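Local coordinates for protein N-deoxyribosyltransferase (Bacillus psychrosaccharolyticus, PDB 6EVS) that catalyses the transfer of 2-deoxyribosyl groups between nucleobases, and can serve as a biocatalyst for making modified nucleosides, at residues 116-121 with 133-138; 4-9 with 70-75; 96-101 with 112-117. One frame throughout, in Å; residues are numbered along the deposited sequence.

How the contacts relate
The three contacts lie along one parallel sheet. Contact 2 joins strands 3-7 and 68-72 near the middle of the chain, contact 3 joins strand 96-99 to strand 116-118, and contact 1 lays the C-terminal tail against that same outer strand. Contacts 2 and 3, with centres about 9 Å apart, are bridged by probable hydrogen bonds from G71 N to M97 O (2.7 Å) and from F99 N to G71 O (2.9 Å). Contacts 3 and 1 share A116 and Y117, and their centres are about 6 Å apart. Contacts 1 and 3 also both touch a second subunit, whereas contact 2 remains internal, beside helix 80-91.

Contact 1 (116-121 with 133-138)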
# COMPACT_ATOMS: atom_id res chain seq x y z
N ALA A 116 -14.60 -14.85 -4.36
CA ALA A 116 -15.74 -15.59 -4.86
C ALA A 116 -15.28 -16.48 -6.01
O ALA A 116 -14.49 -16.07 -6.86
CB ALA A 116 -16.87 -14.66 -5.31
N TYR A 117 -15.75 -17.72 -6.00
CA TYR A 117 -15.36 -18.73 -6.97
C TYR A 117 -16.60 -19.26 -7.67
O TYR A 117 -17.60 -19.58 -7.02
CB TYR A 117 -14.61 -19.88 -6.28
CG TYR A 117 -14.29 -21.05 -7.19
CD1 TYR A 117 -15.04 -22.23 -7.15
CD2 TYR A 117 -13.24 -20.97 -8.11
CE1 TYR A 117 -14.74 -23.30 -7.99
CE2 TYR A 117 -12.94 -22.03 -8.95
CZ TYR A 117 -13.69 -23.19 -8.89
OH TYR A 117 -13.41 -24.26 -9.72
N PHE A 118 -16.53 -19.34 -9.01
CA PHE A 118 -17.66 -19.74 -9.85
C PHE A 118 -17.25 -20.83 -10.83
O PHE A 118 -16.12 -20.83 -11.35
CB PHE A 118 -18.19 -18.54 -10.65
CG PHE A 118 -18.60 -17.38 -9.80
CD1 PHE A 118 -17.71 -16.35 -9.53
CD2 PHE A 118 -19.86 -17.35 -9.22
CE1 PHE A 118 -18.08 -15.29 -8.72
CE2 PHE A 118 -20.24 -16.30 -8.41
CZ PHE A 118 -19.35 -15.28 -8.16
N GLU A 119 -18.17 -21.76 -11.08
CA GLU A 119 -17.99 -22.74 -12.15
C GLU A 119 -19.14 -22.74 -13.14
O GLU A 119 -19.13 -23.56 -14.07
CB GLU A 119 -17.78 -24.14 -11.56
CG GLU A 119 -16.42 -24.33 -10.88
CD GLU A 119 -16.19 -25.77 -10.46
OE1 GLU A 119 -16.99 -26.61 -10.87
OE2 GLU A 119 -15.21 -26.06 -9.73
N ASP A 120 -20.11 -21.84 -13.00
CA ASP A 120 -21.20 -21.74 -13.96
C ASP A 120 -21.56 -20.28 -14.13
O ASP A 120 -21.50 -19.50 -13.16
CB ASP A 120 -22.42 -22.54 -13.51
CG ASP A 120 -23.59 -22.44 -14.49
OD1 ASP A 120 -24.71 -22.84 -14.11
OD2 ASP A 120 -23.39 -21.97 -15.64
N TRP A 121 -21.94 -19.89 -15.35
CA TRP A 121 -22.21 -18.47 -15.57
C TRP A 121 -23.52 -18.05 -14.91
O TRP A 121 -23.65 -16.90 -14.48
CB TRP A 121 -22.21 -18.15 -17.07
CG TRP A 121 -20.82 -18.15 -17.64
CD1 TRP A 121 -20.30 -19.03 -18.55
CD2 TRP A 121 -19.76 -17.25 -17.31
NE1 TRP A 121 -18.99 -18.71 -18.82
CE2 TRP A 121 -18.64 -17.63 -18.07
CE3 TRP A 121 -19.66 -16.14 -16.46
CZ2 TRP A 121 -17.42 -16.94 -17.99
CZ3 TRP A 121 -18.45 -15.46 -16.38
CH2 TRP A 121 -17.35 -15.87 -17.15
N PRO A 133 -20.92 -10.97 -1.28
CA PRO A 133 -20.83 -12.04 -0.29
C PRO A 133 -19.67 -12.96 -0.60
O PRO A 133 -19.22 -13.08 -1.75
CB PRO A 133 -22.18 -12.75 -0.40
CG PRO A 133 -22.63 -12.48 -1.78
CD PRO A 133 -22.10 -11.14 -2.16
N ILE A 134 -19.13 -13.57 0.45
CA ILE A 134 -18.00 -14.47 0.26
C ILE A 134 -18.51 -15.77 -0.36
O ILE A 134 -19.61 -16.24 -0.03
CB ILE A 134 -17.27 -14.69 1.60
CG1 ILE A 134 -15.92 -15.38 1.40
CG2 ILE A 134 -18.15 -15.39 2.63
CD1 ILE A 134 -15.15 -15.59 2.69
N LYS A 135 -17.75 -16.33 -1.29
CA LYS A 135 -18.15 -17.55 -1.99
C LYS A 135 -16.89 -18.37 -2.20
O LYS A 135 -16.30 -18.37 -3.29
CB LYS A 135 -18.85 -17.22 -3.31
CG LYS A 135 -19.74 -18.31 -3.88
CD LYS A 135 -20.56 -17.77 -5.06
CE LYS A 135 -22.06 -18.10 -4.91
NZ LYS A 135 -22.84 -17.05 -4.15
N PRO A 136 -16.41 -19.03 -1.16
CA PRO A 136 -15.05 -19.56 -1.18
C PRO A 136 -14.92 -20.83 -2.01
O PRO A 136 -15.88 -21.55 -2.28
CB PRO A 136 -14.75 -19.83 0.29
CG PRO A 136 -16.09 -20.07 0.91
CD PRO A 136 -17.08 -19.27 0.13
N TYR A 137 -13.68 -21.08 -2.41
CA TYR A 137 -13.28 -22.32 -3.07
C TYR A 137 -13.24 -23.45 -2.05
O TYR A 137 -12.47 -23.39 -1.08
CB TYR A 137 -11.92 -22.12 -3.72
CG TYR A 137 -11.25 -23.34 -4.35
CD1 TYR A 137 -11.38 -23.59 -5.71
CD2 TYR A 137 -10.43 -24.17 -3.61
CE1 TYR A 137 -10.74 -24.65 -6.30
CE2 TYR A 137 -9.80 -25.25 -4.19
CZ TYR A 137 -9.95 -25.48 -5.54
OH TYR A 137 -9.32 -26.54 -6.13
N LEU A 138 -14.05 -24.47 -2.25
CA LEU A 138 -14.16 -25.55 -1.27
C LEU A 138 -14.06 -26.91 -1.93
O LEU A 138 -13.17 -27.69 -1.60
CB LEU A 138 -15.48 -25.44 -0.49
CG LEU A 138 -15.66 -24.15 0.33
CD1 LEU A 138 -17.05 -24.10 0.95
CD2 LEU A 138 -14.58 -23.99 1.39
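The rings of Y117 and Y137 form a T-shaped pair: the edge of Y137 points at one face of Y117, with centroids 5.1 Å apart and planes at 81°. Y137 CD1 stands over the centre of the Y117 ring and comes within 3.9 Å of Y117 CE2. At the edge of the Y117 ring, the hydroxyl OH donates to E119 OE2 at 2.5 Å on the anti side of the carboxylate, a bond that holds the tip of the ring in place. Both tyrosines hold CG opposite the backbone N (chi1 174° in each), which lets their side chains run side by side in the same direction. The F118 ring is met obliquely by the aliphatic part of K135, with CD 3.7 Å from F118 CE2, before the lysine chain bends away. The backbones join through one bridge, in which Y117 N donates to K135 O (2.8 Å) and A116 CA lies 3.2 Å from the same oxygen. I134, P136 and L138 pack on a second subunit, and Y137 on R52 of a third. The tail thus runs along the outer side of strand 116-118, while F118 reaches helix 121-126 and strand 96-99.

Contact 2 (4-9 with 70-75); sequences IYLASP and FGIIGD
L6 and F70 meet on one face of the sheet, their side chains alongside each other with L6 CD1 3.9 Å from F70 CD2. The same L6 methyl touches I72 CD1. Two residues back, I4 packs through its CG2 branch, which stands opposite the backbone N and comes within 3.6 Å of F70 CB. Just past the end of strand 3-7, S8 lays CB and OG against I72, both 3.8 Å from I72 CB. A parallel ladder sets these side chains in place: F70 N to Y5 O (2.8 Å), A7 N to F70 O (2.8 Å) and I72 N to A7 O (2.9 Å). G71 CA lies 3.1 Å from A7 O, a CA-H...O contact beside the I72 bond. The S8 hydroxyl reaches forward to P9 O (2.8 Å from OG), in the carbonyl plane and on a lone pair. Farther out, helix 13-28 packs on L6, S8 and I72, helix 80-91 on A7, and Y5 OH bonds E85 OE2. Chemically this is a sheet interior: Y5 O, A7 N and O, F70 N and O and I72 N satisfy one another, while I4, L6, F70 and I72 pack across the two strands.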
# COMPACT_ATOMS: atom_id res chain seq x y z
N ILE A 4 -14.82 -3.62 -13.54
CA ILE A 4 -14.26 -4.96 -13.45
C ILE A 4 -13.09 -5.08 -14.41
O ILE A 4 -13.22 -4.75 -15.60
CB ILE A 4 -15.31 -6.04 -13.76
CG1 ILE A 4 -16.46 -5.99 -12.73
CG2 ILE A 4 -14.64 -7.41 -13.82
CD1 ILE A 4 -17.54 -7.08 -12.99
N TYR A 5 -11.95 -5.55 -13.90
CA TYR A 5 -10.83 -5.92 -14.76
C TYR A 5 -10.92 -7.39 -15.10
O TYR A 5 -10.88 -8.23 -14.19
CB TYR A 5 -9.50 -5.63 -14.05
CG TYR A 5 -8.28 -5.84 -14.93
CD1 TYR A 5 -7.74 -4.77 -15.67
CD2 TYR A 5 -7.67 -7.09 -15.03
CE1 TYR A 5 -6.61 -4.97 -16.49
CE2 TYR A 5 -6.55 -7.28 -15.84
CZ TYR A 5 -6.03 -6.22 -16.57
OH TYR A 5 -4.91 -6.44 -17.34
N LEU A 6 -10.97 -7.72 -16.39
CA LEU A 6 -11.14 -9.13 -16.81
C LEU A 6 -9.75 -9.72 -17.04
O LEU A 6 -9.11 -9.45 -18.06
CB LEU A 6 -12.01 -9.21 -18.05
CG LEU A 6 -12.26 -10.58 -18.65
CD1 LEU A 6 -12.81 -11.53 -17.58
CD2 LEU A 6 -13.21 -10.43 -19.82
N ALA A 7 -9.25 -10.49 -16.06
CA ALA A 7 -7.94 -11.12 -16.16
C ALA A 7 -8.07 -12.51 -16.78
O ALA A 7 -8.57 -13.44 -16.14
CB ALA A 7 -7.26 -11.21 -14.79
N SER A 8 -7.54 -12.69 -17.99
CA SER A 8 -7.61 -13.98 -18.66
C SER A 8 -6.64 -13.99 -19.84
O SER A 8 -6.42 -12.94 -20.46
CB SER A 8 -9.02 -14.28 -19.17
OG SER A 8 -9.01 -15.44 -20.04
N PRO A 9 -6.08 -15.14 -20.21
CA PRO A 9 -5.40 -15.23 -21.51
C PRO A 9 -6.42 -15.07 -22.63
O PRO A 9 -7.62 -15.22 -22.43
CB PRO A 9 -4.78 -16.63 -21.50
CG PRO A 9 -5.66 -17.43 -20.57
CD PRO A 9 -6.06 -16.42 -19.49
N PHE A 70 -11.87 -9.89 -12.12
CA PHE A 70 -12.55 -11.14 -12.45
C PHE A 70 -11.62 -11.96 -13.33
O PHE A 70 -11.29 -11.54 -14.44
CB PHE A 70 -13.87 -10.85 -13.17
CG PHE A 70 -14.75 -12.07 -13.35
CD1 PHE A 70 -15.88 -12.26 -12.56
CD2 PHE A 70 -14.46 -13.01 -14.34
CE1 PHE A 70 -16.68 -13.38 -12.73
CE2 PHE A 70 -15.26 -14.13 -14.51
CZ PHE A 70 -16.38 -14.31 -13.71
N GLY A 71 -11.18 -13.11 -12.84
CA GLY A 71 -10.18 -13.92 -13.51
C GLY A 71 -10.80 -15.17 -14.11
O GLY A 71 -11.82 -15.66 -13.63
N ILE A 72 -10.18 -15.67 -15.19
CA ILE A 72 -10.57 -16.95 -15.78
C ILE A 72 -9.34 -17.86 -15.75
O ILE A 72 -8.31 -17.53 -16.35
CB ILE A 72 -11.11 -16.79 -17.21
CG1 ILE A 72 -12.32 -15.85 -17.21
CG2 ILE A 72 -11.44 -18.18 -17.82
CD1 ILE A 72 -12.79 -15.47 -18.60
N ILE A 73 -9.43 -18.96 -15.01
CA ILE A 73 -8.33 -19.90 -14.89
C ILE A 73 -8.86 -21.25 -15.31
O ILE A 73 -9.84 -21.74 -14.73
CB ILE A 73 -7.75 -19.94 -13.47
CG1 ILE A 73 -6.98 -18.65 -13.15
CG2 ILE A 73 -6.86 -21.17 -13.28
CD1 ILE A 73 -5.63 -18.56 -13.79
N GLY A 74 -8.25 -21.84 -16.33
CA GLY A 74 -8.69 -23.12 -16.85
C GLY A 74 -7.52 -24.07 -17.02
O GLY A 74 -6.60 -24.13 -16.21
N ASP A 75 -7.59 -24.83 -18.12
CA ASP A 75 -6.66 -25.90 -18.46
C ASP A 75 -5.56 -25.40 -19.40
O ASP A 75 -5.23 -26.06 -20.37
CB ASP A 75 -7.42 -27.04 -19.11
CG ASP A 75 -7.49 -28.26 -18.25
OD1 ASP A 75 -6.80 -28.26 -17.21
OD2 ASP A 75 -8.19 -29.23 -18.62

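Contact 3 (96-101 with 112-117); sequences VMLFSP and DSLHAY
L114 leans over strand 96-99 and can be followed outward atom by atom. Its CB rests 3.9 Å from V96 O and also touches V96 CG1. CG then falls between the backbone N and the carbonyl carbon (chi1 63°), and from there CD2 is directed to L98, whose own CD2 lies 3.9 Å away. L98 CB is only slightly farther from this methyl, and the two leucine side chains cross at about a right angle. On the other face of the sheet, M97 CG packs against A116 CB at 3.8 Å. Farther along, the Y117 ring is met obliquely by L98 O and S100 CB, near and just past the end of strand 96-99: CD2 approaches L98 O, CE2 approaches S100 CB, and OH, which bonds E119 OE2, comes to 3.5 Å from S100 CB. The S100 hydroxyl is engaged with I73 O and G103 N.

Backbone bonds hold the register. V96 O accepts a straight bond from H115 N (2.7 Å, 163° at the hydrogen), lying in the carbonyl plane, and a weak one from A116 N, so two successive amides grip one oxygen. L98 N then donates to A116 O at 2.9 Å. Where the chains diverge, a water accepts from V96 N and donates to S113 O (2.6 Å), linking backbone groups that do not bond directly. H115 turns its ring away to L132 O, and D112 O accepts from K57 of a second subunit.

Strand 96-99, the short helix 108-111 and strand 116-118 form a beta-alpha-beta unit, the last in the sheet. With a parallel strand order of 2-1-3-4-5, the chain has the topology of a flavodoxin-like alpha/beta fold, as in other nucleoside 2-deoxyribosyltransferases.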
# COMPACT_ATOMS: atom_id res chain seq x y z
N VAL A 96 -11.09 -10.44 -5.57
CA VAL A 96 -10.85 -11.30 -6.73
C VAL A 96 -12.00 -12.28 -6.87
O VAL A 96 -12.31 -13.02 -5.94
CB VAL A 96 -9.51 -12.04 -6.61
CG1 VAL A 96 -9.44 -13.14 -7.66
CG2 VAL A 96 -8.36 -11.09 -6.76
N MET A 97 -12.62 -12.28 -8.05
CA MET A 97 -13.55 -13.32 -8.45
C MET A 97 -12.90 -14.21 -9.50
O MET A 97 -12.16 -13.73 -10.37
CB MET A 97 -14.86 -12.75 -9.00
CG MET A 97 -15.75 -12.07 -7.91
SD MET A 97 -16.86 -10.93 -8.73
CE MET A 97 -18.41 -11.75 -8.89
N LEU A 98 -13.16 -15.51 -9.43
CA LEU A 98 -12.50 -16.45 -10.31
C LEU A 98 -13.53 -17.39 -10.92
O LEU A 98 -14.44 -17.87 -10.23
CB LEU A 98 -11.42 -17.24 -9.55
CG LEU A 98 -10.39 -18.02 -10.38
CD1 LEU A 98 -9.41 -17.06 -11.04
CD2 LEU A 98 -9.65 -19.04 -9.52
N PHE A 99 -13.39 -17.63 -12.22
CA PHE A 99 -14.22 -18.56 -12.95
C PHE A 99 -13.32 -19.64 -13.54
O PHE A 99 -12.32 -19.33 -14.19
CB PHE A 99 -15.01 -17.85 -14.07
CG PHE A 99 -15.91 -18.77 -14.85
CD1 PHE A 99 -15.46 -19.39 -15.99
CD2 PHE A 99 -17.22 -19.01 -14.43
CE1 PHE A 99 -16.28 -20.26 -16.70
CE2 PHE A 99 -18.05 -19.87 -15.15
CZ PHE A 99 -17.58 -20.49 -16.28
N SER A 100 -13.65 -20.90 -13.29
CA SER A 100 -12.83 -21.98 -13.86
C SER A 100 -13.68 -22.80 -14.82
O SER A 100 -14.63 -23.47 -14.38
CB SER A 100 -12.23 -22.87 -12.76
OG SER A 100 -11.52 -23.97 -13.30
N PRO A 101 -13.38 -22.78 -16.12
CA PRO A 101 -14.18 -23.57 -17.08
C PRO A 101 -14.05 -25.07 -16.88
O PRO A 101 -14.89 -25.83 -17.38
CB PRO A 101 -13.64 -23.14 -18.45
CG PRO A 101 -12.91 -21.84 -18.21
CD PRO A 101 -12.38 -21.93 -16.80
N ASP A 112 -6.58 -19.39 -2.07
CA ASP A 112 -6.62 -18.74 -0.76
C ASP A 112 -6.67 -17.22 -0.85
O ASP A 112 -6.72 -16.55 0.20
CB ASP A 112 -5.41 -19.18 0.08
CG ASP A 112 -5.51 -20.63 0.54
OD1 ASP A 112 -4.97 -21.53 -0.14
OD2 ASP A 112 -6.16 -20.86 1.57
N SER A 113 -6.63 -16.66 -2.06
CA SER A 113 -6.65 -15.23 -2.33
C SER A 113 -7.95 -14.75 -2.95
O SER A 113 -8.07 -13.55 -3.23
CB SER A 113 -5.55 -14.83 -3.33
OG SER A 113 -4.32 -15.44 -3.08
N LEU A 114 -8.86 -15.65 -3.29
CA LEU A 114 -10.03 -15.23 -4.03
C LEU A 114 -11.14 -14.93 -3.04
O LEU A 114 -11.14 -15.41 -1.91
CB LEU A 114 -10.48 -16.31 -5.03
CG LEU A 114 -10.93 -17.69 -4.61
CD1 LEU A 114 -12.41 -17.69 -4.21
CD2 LEU A 114 -10.67 -18.71 -5.75
N HIS A 115 -12.07 -14.08 -3.46
CA HIS A 115 -13.23 -13.80 -2.62
C HIS A 115 -14.46 -14.58 -3.06
O HIS A 115 -15.30 -14.92 -2.22
CB HIS A 115 -13.55 -12.30 -2.65
CG HIS A 115 -14.66 -11.92 -1.71
ND1 HIS A 115 -14.52 -11.97 -0.34
CD2 HIS A 115 -15.94 -11.54 -1.95
CE1 HIS A 115 -15.66 -11.60 0.22
NE2 HIS A 115 -16.54 -11.33 -0.73
N ALA A 116 -14.60 -14.85 -4.36
CA ALA A 116 -15.74 -15.59 -4.86
C ALA A 116 -15.28 -16.48 -6.01
O ALA A 116 -14.49 -16.07 -6.86
CB ALA A 116 -16.87 -14.66 -5.31
N TYR A 117 -15.75 -17.72 -6.00
CA TYR A 117 -15.36 -18.73 -6.97
C TYR A 117 -16.60 -19.26 -7.67
O TYR A 117 -17.60 -19.58 -7.02
CB TYR A 117 -14.61 -19.88 -6.28
CG TYR A 117 -14.29 -21.05 -7.19
CD1 TYR A 117 -15.04 -22.23 -7.15
CD2 TYR A 117 -13.24 -20.97 -8.11
CE1 TYR A 117 -14.74 -23.30 -7.99
CE2 TYR A 117 -12.94 -22.03 -8.95
CZ TYR A 117 -13.69 -23.19 -8.89
OH TYR A 117 -13.41 -24.26 -9.72
O HOH W 1 -9.78 -11.58 -3.14